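Local coordinates for putative uncharacterized protein PH1780 (Pyrococcus horikoshii, PDB 2YZQ) that is of unknown function but carries four CBS domains and binds S-adenosylmethionine, consistent with a role in sensing or responding to that ligand, at residues T78-K81 with A82-M86; N220-V223 with A224-M227; T239-E242 with V243-M247; R269-D272 with L273-V276. One frame throughout, in Å; residues are numbered along the deposited sequence.

Contact 1: T78-K81 with A82-M86; sequences TLKK and AAKLM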
loop_
_atom_site.group_PDB
_atom_site.type_symbol
_atom_site.label_atom_id
_atom_site.label_comp_id
_atom_site.label_asym_id
_atom_site.label_seq_id
_atom_site.Cartn_x
_atom_site.Cartn_y
_atom_site.Cartn_z
ATOM N N THR A 78 5.164 4.744 -19.579
ATOM C CA THR A 78 4.153 3.716 -19.376
ATOM C C THR A 78 3.980 3.438 -17.890
ATOM O O THR A 78 4.866 3.736 -17.088
ATOM C CB THR A 78 4.560 2.400 -20.048
ATOM O OG1 THR A 78 5.788 1.940 -19.469
ATOM C CG2 THR A 78 4.747 2.599 -21.547
ATOM N N LEU A 79 2.834 2.875 -17.518
ATOM C CA LEU A 79 2.599 2.541 -16.120
ATOM C C LEU A 79 3.581 1.444 -15.742
ATOM O O LEU A 79 3.979 1.322 -14.585
ATOM C CB LEU A 79 1.167 2.044 -15.902
ATOM C CG LEU A 79 0.060 3.095 -15.900
ATOM C CD1 LEU A 79 -1.280 2.413 -15.672
ATOM C CD2 LEU A 79 0.327 4.122 -14.808
ATOM N N LYS A 80 3.970 0.647 -16.731
ATOM C CA LYS A 80 4.918 -0.435 -16.502
ATOM C C LYS A 80 6.229 0.126 -15.970
ATOM O O LYS A 80 6.813 -0.420 -15.038
ATOM C CB LYS A 80 5.184 -1.205 -17.798
ATOM C CG LYS A 80 6.261 -2.276 -17.662
ATOM C CD LYS A 80 6.457 -3.050 -18.955
ATOM C CE LYS A 80 7.495 -4.150 -18.781
ATOM N NZ LYS A 80 7.632 -4.979 -20.012
ATOM N N LYS A 81 6.691 1.222 -16.564
ATOM C CA LYS A 81 7.938 1.840 -16.128
ATOM C C LYS A 81 7.843 2.330 -14.686
ATOM O O LYS A 81 8.766 2.136 -13.898
ATOM C CB LYS A 81 8.302 3.004 -17.053
ATOM C CG LYS A 81 9.616 3.686 -16.705
ATOM C CD LYS A 81 9.993 4.724 -17.748
ATOM C CE LYS A 81 11.271 5.446 -17.359
ATOM N NZ LYS A 81 12.395 4.495 -17.133
ATOM N N ALA A 82 6.726 2.969 -14.345
ATOM C CA ALA A 82 6.520 3.481 -12.997
ATOM C C ALA A 82 6.413 2.334 -11.996
ATOM O O ALA A 82 6.925 2.419 -10.880
ATOM C CB ALA A 82 5.258 4.344 -12.949
ATOM N N ALA A 83 5.748 1.257 -12.402
ATOM C CA ALA A 83 5.594 0.104 -11.521
ATOM C C ALA A 83 6.960 -0.516 -11.224
ATOM O O ALA A 83 7.246 -0.885 -10.084
ATOM C CB ALA A 83 4.672 -0.932 -12.162
ATOM N N LYS A 84 7.797 -0.623 -12.253
ATOM C CA LYS A 84 9.134 -1.191 -12.098
ATOM C C LYS A 84 9.964 -0.390 -11.100
ATOM O O LYS A 84 10.704 -0.955 -10.298
ATOM C CB LYS A 84 9.858 -1.230 -13.447
ATOM C CG LYS A 84 9.372 -2.321 -14.389
ATOM C CD LYS A 84 10.092 -2.260 -15.731
ATOM C CE LYS A 84 11.603 -2.364 -15.568
ATOM N NZ LYS A 84 12.016 -3.636 -14.907
ATOM N N LEU A 85 9.843 0.932 -11.152
ATOM C CA LEU A 85 10.587 1.784 -10.236
ATOM C C LEU A 85 10.083 1.616 -8.809
ATOM O O LEU A 85 10.871 1.575 -7.866
ATOM C CB LEU A 85 10.476 3.252 -10.663
ATOM C CG LEU A 85 11.306 3.646 -11.887
ATOM C CD1 LEU A 85 10.957 5.061 -12.326
ATOM C CD2 LEU A 85 12.782 3.543 -11.547
ATOM N N MET A 86 8.770 1.512 -8.647
ATOM C CA MET A 86 8.198 1.339 -7.318
ATOM C C MET A 86 8.706 0.042 -6.699
ATOM O O MET A 86 9.037 0.000 -5.516
ATOM C CB MET A 86 6.674 1.305 -7.392
ATOM C CG MET A 86 6.056 2.616 -7.838
ATOM S SD MET A 86 4.262 2.477 -7.925
ATOM C CE MET A 86 3.797 4.180 -8.264
#
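With its first torsion at -75°, Lys-84 puts CG beside its own backbone N and over the carbonyl of Lys-80 one turn back, where CG lies 3.3 Å from Lys-80 O. The lysine then bends at its third and fourth torsions, so its end turns away from that carbonyl; the Lys-80 chain is fully extended, and the two pass with Lys-80 CG 4.3 Å from Lys-84 CD. The ammonium groups stay well apart. Leu-85 follows the same pattern, its CG lying against Lys-81 O. On the inner face, Ala-83 CB sits 3.4 Å from Leu-79 O.

All this is the first two turns of an alpha helix. Thr-78 is the N-cap: its OG1 accepts from Lys-81 N at 3.1 Å. The backbone bond from Ala-82 N to Thr-78 O is weak, but the next, from Ala-83 N to Leu-79 O, is firm at 2.8 Å.

In the fold this is helix 79-89 of a beta-alpha-beta unit, running between strands 72-74 and 93-97 of a CBS domain. Leu-79, Ala-82 and Met-86 pack on Leu-107 of strand 103-108, Leu-79 and Met-86 also meet helix 109-117, and Ala-82 reaches Val-3 of helix 3-6.

Contact 2: N220-V223 with A224-M227; sequences NKPV and AEIM
Lys-221 and Glu-225 meet at a slant, the carboxylate end of the glutamate lying against the root of the lysine rather than its ammonium group. Glu-225 OE2 comes 3.5 Å from Lys-221 CB. The same OE2 also lies 3.8 Å from Pro-222 CD, and the glutamate approaches that ring obliquely too. The extended glutamate chain carries its carboxylate back to Lys-221 and Pro-222, four and three residues earlier, while the lysine bends at its second and fourth torsions; with Lys-221 NZ 4.9 Å from Glu-225 OE2 the charged atoms are not in contact, and any attraction between them is probably weak.

The backbone here makes a tight 3-10 turn. Glu-225 N donates to Pro-222 O at 3.0 Å, and Ile-226 N to Val-223 O. Met-227 N adds a weak second bond to Val-223 O. The turn packs against helix 145-153 and strand 169-174, and its sequence, V-A-E-I-M, is consistent with the V-x-x-I-M segment with which many CBS motifs begin.

Val-223 and Ile-226 face the interior together, Val-223 CG2 lying 4.3 Å from Ile-226 CG1. With chi1 at 64°, Ile-226 has CG1 between its backbone N and carbonyl carbon, which brings that carbon within 3.5 Å of Val-223 O. Both side chains press on Val-173 of strand 169-174, and Val-223 also touches Ala-148 of helix 145-153. Ile-226 lies about 4 Å, side chain to side chain, from Asp-177, a residue that binds S-adenosylmethionine.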
loop_
_atom_site.group_PDB
_atom_site.type_symbol
_atom_site.label_atom_id
_atom_site.label_comp_id
_atom_site.label_asym_id
_atom_site.label_seq_id
_atom_site.Cartn_x
_atom_site.Cartn_y
_atom_site.Cartn_z
ATOM N N ASN A 220 -1.516 -3.657 28.048
ATOM C CA ASN A 220 -1.033 -4.360 26.866
ATOM C C ASN A 220 -1.924 -5.582 26.647
ATOM O O ASN A 220 -1.485 -6.722 26.783
ATOM C CB ASN A 220 0.425 -4.778 27.090
ATOM C CG ASN A 220 1.004 -5.547 25.922
ATOM O OD1 ASN A 220 0.760 -5.216 24.764
ATOM N ND2 ASN A 220 1.797 -6.568 26.223
ATOM N N LYS A 221 -3.182 -5.320 26.309
ATOM C CA LYS A 221 -4.175 -6.368 26.095
ATOM C C LYS A 221 -4.037 -7.105 24.763
ATOM O O LYS A 221 -3.310 -6.669 23.870
ATOM C CB LYS A 221 -5.579 -5.762 26.196
ATOM C CG LYS A 221 -5.857 -5.059 27.517
ATOM C CD LYS A 221 -5.797 -6.027 28.688
ATOM C CE LYS A 221 -6.057 -5.318 30.007
ATOM N NZ LYS A 221 -7.366 -4.608 30.013
ATOM N N PRO A 222 -4.741 -8.244 24.621
ATOM C CA PRO A 222 -4.715 -9.061 23.404
ATOM C C PRO A 222 -5.192 -8.290 22.172
ATOM O O PRO A 222 -6.140 -7.507 22.239
ATOM C CB PRO A 222 -5.641 -10.223 23.751
ATOM C CG PRO A 222 -5.429 -10.381 25.218
ATOM C CD PRO A 222 -5.469 -8.947 25.693
ATOM N N VAL A 223 -4.532 -8.523 21.045
ATOM C CA VAL A 223 -4.877 -7.843 19.808
ATOM C C VAL A 223 -6.316 -8.151 19.383
ATOM O O VAL A 223 -6.916 -7.413 18.605
ATOM C CB VAL A 223 -3.878 -8.228 18.679
ATOM C CG1 VAL A 223 -4.069 -9.676 18.281
ATOM C CG2 VAL A 223 -4.053 -7.301 17.486
ATOM N N ALA A 224 -6.875 -9.235 19.910
ATOM C CA ALA A 224 -8.241 -9.619 19.589
ATOM C C ALA A 224 -9.207 -8.483 19.935
ATOM O O ALA A 224 -10.243 -8.321 19.290
ATOM C CB ALA A 224 -8.625 -10.881 20.361
ATOM N N GLU A 225 -8.852 -7.693 20.946
ATOM C CA GLU A 225 -9.696 -6.588 21.392
ATOM C C GLU A 225 -9.823 -5.411 20.423
ATOM O O GLU A 225 -10.702 -4.567 20.594
ATOM C CB GLU A 225 -9.216 -6.075 22.756
ATOM C CG GLU A 225 -9.592 -6.983 23.922
ATOM C CD GLU A 225 -9.190 -6.407 25.271
ATOM O OE1 GLU A 225 -9.273 -5.173 25.442
ATOM O OE2 GLU A 225 -8.805 -7.189 26.166
ATOM N N ILE A 226 -8.960 -5.338 19.415
ATOM C CA ILE A 226 -9.052 -4.237 18.457
ATOM C C ILE A 226 -9.081 -4.703 17.004
ATOM O O ILE A 226 -9.136 -3.886 16.090
ATOM C CB ILE A 226 -7.877 -3.241 18.606
ATOM C CG1 ILE A 226 -6.556 -3.938 18.271
ATOM C CG2 ILE A 226 -7.848 -2.666 20.019
ATOM C CD1 ILE A 226 -5.389 -2.980 18.088
ATOM N N MET A 227 -9.074 -6.010 16.788
ATOM C CA MET A 227 -9.055 -6.526 15.424
ATOM C C MET A 227 -10.387 -6.462 14.683
ATOM O O MET A 227 -11.463 -6.392 15.291
ATOM C CB MET A 227 -8.557 -7.974 15.426
ATOM C CG MET A 227 -9.580 -8.984 15.935
ATOM S SD MET A 227 -8.924 -10.658 15.883
ATOM C CE MET A 227 -10.363 -11.611 16.392
#

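Contact 3: T239-E242 with V243-M247; sequences TVHE and VALKM
Val-243 N donates to Thr-239 O at 3.0 Å, the first of a regular run of i to i+4 bonds, followed by Ala-244 N to Val-240 O and Lys-246 N to Glu-242 O. Thr-239 stands at the N-cap, its OG1 accepting from Glu-242 N with a nearly straight bond of 168°, so the side chain takes up an amide of the first turn that has no helical carbonyl one turn back to bond to.

Of the side chains, His-241 and Leu-245 cross at a slant. CG of the histidine is anti to the backbone N (chi1 176°), and the ring extends to where Leu-245 CD2 lies over one face, 3.4 Å from the ring centroid and offset toward the rim: a CH-pi contact. The same methyl is modelled too near His-241 O, so its exact place is doubtful. With an alanine in place of His-241, Leu-245 would lose its aromatic partner and its end would probably be freer to turn.

The helix, 240-250, leads into strand 254-259, the alpha-beta step of a CBS motif. Its inner face, with Val-243 and Met-247, meets Leu-273 of helix 270-273, while Ala-244 lies on Ile-113 and Phe-117 of helix 109-117.

On another face Glu-242 and Lys-246 run side by side in the same direction. Their salt bridge is long, OE2 of Glu-242 to NZ of Lys-246 being 3.9 Å, but two waters reinforce it, each donating to Glu-242 OE2 and accepting from Lys-246 NZ. The aliphatic part joins in, with Lys-246 CE 3.6 Å from Glu-242 OE2.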
loop_
_atom_site.group_PDB
_atom_site.type_symbol
_atom_site.label_atom_id
_atom_site.label_comp_id
_atom_site.label_asym_id
_atom_site.label_seq_id
_atom_site.Cartn_x
_atom_site.Cartn_y
_atom_site.Cartn_z
ATOM N N THR A 239 -9.432 -12.680 -9.837
ATOM C CA THR A 239 -8.782 -11.800 -10.801
ATOM C C THR A 239 -8.231 -10.516 -10.204
ATOM O O THR A 239 -8.668 -10.062 -9.144
ATOM C CB THR A 239 -9.741 -11.411 -11.937
ATOM O OG1 THR A 239 -10.826 -10.643 -11.404
ATOM C CG2 THR A 239 -10.284 -12.658 -12.624
ATOM N N VAL A 240 -7.252 -9.947 -10.899
ATOM C CA VAL A 240 -6.628 -8.695 -10.491
ATOM C C VAL A 240 -7.720 -7.636 -10.415
ATOM O O VAL A 240 -7.708 -6.772 -9.539
ATOM C CB VAL A 240 -5.562 -8.255 -11.518
ATOM C CG1 VAL A 240 -5.069 -6.847 -11.204
ATOM C CG2 VAL A 240 -4.403 -9.227 -11.497
ATOM N N HIS A 241 -8.673 -7.716 -11.337
ATOM C CA HIS A 241 -9.781 -6.777 -11.365
ATOM C C HIS A 241 -10.595 -6.840 -10.078
ATOM O O HIS A 241 -10.793 -5.824 -9.413
ATOM C CB HIS A 241 -10.687 -7.079 -12.561
ATOM C CG HIS A 241 -11.913 -6.223 -12.624
ATOM N ND1 HIS A 241 -11.860 -4.858 -12.806
ATOM C CD2 HIS A 241 -13.226 -6.541 -12.536
ATOM C CE1 HIS A 241 -13.088 -4.372 -12.831
ATOM N NE2 HIS A 241 -13.935 -5.372 -12.669
ATOM N N GLU A 242 -11.054 -8.033 -9.708
ATOM C CA GLU A 242 -11.859 -8.160 -8.501
ATOM C C GLU A 242 -11.098 -7.784 -7.233
ATOM O O GLU A 242 -11.659 -7.165 -6.333
ATOM C CB GLU A 242 -12.431 -9.576 -8.362
ATOM C CG GLU A 242 -13.256 -9.742 -7.090
ATOM C CD GLU A 242 -14.085 -11.008 -7.062
ATOM O OE1 GLU A 242 -13.688 -12.010 -7.692
ATOM O OE2 GLU A 242 -15.137 -10.998 -6.387
ATOM N N VAL A 243 -9.825 -8.153 -7.151
ATOM C CA VAL A 243 -9.042 -7.803 -5.974
ATOM C C VAL A 243 -8.951 -6.278 -5.869
ATOM O O VAL A 243 -9.133 -5.707 -4.794
ATOM C CB VAL A 243 -7.621 -8.406 -6.038
ATOM C CG1 VAL A 243 -6.773 -7.860 -4.898
ATOM C CG2 VAL A 243 -7.703 -9.929 -5.937
ATOM N N ALA A 244 -8.677 -5.616 -6.988
ATOM C CA ALA A 244 -8.574 -4.160 -6.979
ATOM C C ALA A 244 -9.918 -3.534 -6.616
ATOM O O ALA A 244 -9.973 -2.536 -5.896
ATOM C CB ALA A 244 -8.102 -3.659 -8.336
ATOM N N LEU A 245 -11.002 -4.115 -7.120
ATOM C CA LEU A 245 -12.333 -3.606 -6.815
ATOM C C LEU A 245 -12.571 -3.638 -5.312
ATOM O O LEU A 245 -13.115 -2.689 -4.743
ATOM C CB LEU A 245 -13.404 -4.440 -7.530
ATOM C CG LEU A 245 -13.776 -4.017 -8.954
ATOM C CD1 LEU A 245 -14.662 -2.790 -8.898
ATOM C CD2 LEU A 245 -12.525 -3.731 -9.760
ATOM N N LYS A 246 -12.163 -4.730 -4.669
ATOM C CA LYS A 246 -12.336 -4.872 -3.229
ATOM C C LYS A 246 -11.429 -3.906 -2.467
ATOM O O LYS A 246 -11.842 -3.305 -1.475
ATOM C CB LYS A 246 -12.047 -6.315 -2.797
ATOM C CG LYS A 246 -13.045 -7.334 -3.334
ATOM C CD LYS A 246 -12.713 -8.740 -2.843
ATOM C CE LYS A 246 -13.711 -9.775 -3.348
ATOM N NZ LYS A 246 -15.078 -9.570 -2.780
ATOM N N MET A 247 -10.191 -3.759 -2.926
ATOM C CA MET A 247 -9.260 -2.845 -2.277
ATOM C C MET A 247 -9.808 -1.423 -2.320
ATOM O O MET A 247 -9.726 -0.687 -1.337
ATOM C CB MET A 247 -7.891 -2.893 -2.962
ATOM C CG MET A 247 -7.158 -4.214 -2.771
ATOM S SD MET A 247 -5.557 -4.228 -3.599
ATOM C CE MET A 247 -4.767 -5.605 -2.758
HETATM O O HOH W 1 -16.256 -11.899 -4.065
HETATM O O HOH W 2 -16.218 -8.495 -5.325
#

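Contact 4: R269-D272 with L273-V276; sequences RDFD and LLKV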
loop_
_atom_site.group_PDB
_atom_site.type_symbol
_atom_site.label_atom_id
_atom_site.label_comp_id
_atom_site.label_asym_id
_atom_site.label_seq_id
_atom_site.Cartn_x
_atom_site.Cartn_y
_atom_site.Cartn_z
ATOM N N ARG A 269 -1.143 -8.068 -1.687
ATOM C CA ARG A 269 -1.027 -6.657 -1.327
ATOM C C ARG A 269 -1.181 -5.839 -2.596
ATOM O O ARG A 269 -0.993 -6.358 -3.700
ATOM C CB ARG A 269 0.359 -6.359 -0.738
ATOM C CG ARG A 269 0.758 -7.209 0.478
ATOM C CD ARG A 269 2.218 -6.928 0.826
ATOM N NE ARG A 269 3.086 -7.341 -0.271
ATOM C CZ ARG A 269 4.310 -6.869 -0.483
ATOM N NH1 ARG A 269 4.831 -5.958 0.328
ATOM N NH2 ARG A 269 5.016 -7.309 -1.518
ATOM N N ASP A 270 -1.518 -4.563 -2.445
ATOM C CA ASP A 270 -1.647 -3.705 -3.611
ATOM C C ASP A 270 -0.305 -3.676 -4.338
ATOM O O ASP A 270 -0.246 -3.679 -5.567
ATOM C CB ASP A 270 -2.090 -2.278 -3.209
ATOM C CG ASP A 270 -1.297 -1.691 -2.035
ATOM O OD1 ASP A 270 -0.235 -2.226 -1.656
ATOM O OD2 ASP A 270 -1.742 -0.651 -1.488
ATOM N N PHE A 271 0.771 -3.685 -3.561
ATOM C CA PHE A 271 2.125 -3.653 -4.098
ATOM C C PHE A 271 2.412 -4.877 -4.969
ATOM O O PHE A 271 3.186 -4.804 -5.924
ATOM C CB PHE A 271 3.133 -3.597 -2.944
ATOM C CG PHE A 271 4.442 -2.949 -3.307
ATOM C CD1 PHE A 271 4.510 -1.578 -3.537
ATOM C CD2 PHE A 271 5.604 -3.705 -3.413
ATOM C CE1 PHE A 271 5.720 -0.965 -3.866
ATOM C CE2 PHE A 271 6.824 -3.102 -3.743
ATOM C CZ PHE A 271 6.877 -1.728 -3.970
ATOM N N ASP A 272 1.783 -6.002 -4.643
ATOM C CA ASP A 272 1.996 -7.228 -5.404
ATOM C C ASP A 272 1.346 -7.150 -6.776
ATOM O O ASP A 272 1.792 -7.795 -7.724
ATOM C CB ASP A 272 1.442 -8.437 -4.642
ATOM C CG ASP A 272 2.206 -8.715 -3.365
ATOM O OD1 ASP A 272 3.448 -8.780 -3.432
ATOM O OD2 ASP A 272 1.572 -8.871 -2.299
ATOM N N LEU A 273 0.281 -6.367 -6.876
ATOM C CA LEU A 273 -0.418 -6.219 -8.143
ATOM C C LEU A 273 0.434 -5.470 -9.167
ATOM O O LEU A 273 0.223 -5.605 -10.370
ATOM C CB LEU A 273 -1.756 -5.508 -7.915
ATOM C CG LEU A 273 -2.748 -6.335 -7.088
ATOM C CD1 LEU A 273 -4.037 -5.552 -6.885
ATOM C CD2 LEU A 273 -3.035 -7.652 -7.795
ATOM N N LEU A 274 1.412 -4.702 -8.692
ATOM C CA LEU A 274 2.293 -3.958 -9.591
ATOM C C LEU A 274 3.065 -4.919 -10.492
ATOM O O LEU A 274 3.423 -4.584 -11.618
ATOM C CB LEU A 274 3.285 -3.112 -8.792
ATOM C CG LEU A 274 2.710 -2.016 -7.892
ATOM C CD1 LEU A 274 3.837 -1.356 -7.125
ATOM C CD2 LEU A 274 1.960 -0.988 -8.732
ATOM N N LYS A 275 3.310 -6.125 -9.992
ATOM C CA LYS A 275 4.050 -7.118 -10.756
ATOM C C LYS A 275 3.319 -7.528 -12.032
ATOM O O LYS A 275 3.930 -8.025 -12.981
ATOM C CB LYS A 275 4.320 -8.341 -9.880
ATOM C CG LYS A 275 5.066 -7.996 -8.596
ATOM C CD LYS A 275 5.391 -9.237 -7.787
ATOM C CE LYS A 275 4.131 -9.956 -7.331
ATOM N NZ LYS A 275 4.485 -11.236 -6.653
ATOM N N VAL A 276 2.006 -7.325 -12.049
ATOM C CA VAL A 276 1.206 -7.661 -13.215
ATOM C C VAL A 276 1.604 -6.774 -14.396
ATOM O O VAL A 276 1.585 -7.210 -15.548
ATOM C CB VAL A 276 -0.295 -7.463 -12.927
ATOM C CG1 VAL A 276 -1.112 -7.736 -14.182
ATOM C CG2 VAL A 276 -0.724 -8.381 -11.791
#
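Asp-272 OD2 is gripped twice by Arg-269: by the backbone N at 2.9 Å, along the oxygen's anti lone pair, and by NE at 3.0 Å. The other oxygen, OD1, takes NH2 of the same arginine at 2.9 Å, so NE and NH2 hold the carboxylate side-on. Both acceptors lie close to the guanidinium plane, yet the nitrogens come in from above the plane of the carboxylate, roughly 40° out of it. Gln-133 NE2 is a further donor to OD1. A leucine in place of Asp-272 would leave the guanidinium of Arg-269 without its charged mate and is likely to set that side chain free to turn.

By sequence Asp-272 occupies the aspartate place of the S/T-x-x-D signature of CBS motifs, the place that Asp-177, a binder of S-adenosylmethionine, fills in the preceding CBS domain; here the carboxylate is taken up by Arg-269.

Beyond it the helix is loosely bonded: Leu-274 N reaches Phe-271 O at 3.3 Å and Lys-275 N reaches Asp-272 O at 3.2 Å. Phe-271 has CG anti to the backbone N (chi1 -154°), which sets its ring where Leu-274 CD1 lies over one face in a CH-pi contact, 4.1 Å from the centroid, the two side chains slanting across one another. Lys-275 runs alongside Asp-272, and its NZ hydrogen-bonds to Tyr-131 O.

How the contacts relate
Contact 4 lies between contacts 1 and 3, its centre about 11 Å from the centre of each, and touches both. Phe-271 CZ comes 3.2 Å from Met-86 O of contact 1, while Met-247 CE of contact 3 lies 3.4 Å from Asp-270 N. Contacts 1 and 3 do not meet; their nearest atoms are about 11 Å apart. Contact 2 stands off from this group, nearest atoms about 17 Å from contact 3 and 18 Å from contact 4. Contacts 2, 3 and 4 all approach the bound S-adenosylmethionine: the side chain of Met-227 is about 7 Å from it, those of Lys-246 and Asp-270 about 8 Å. Contact 1 lies away from the residues that bind it.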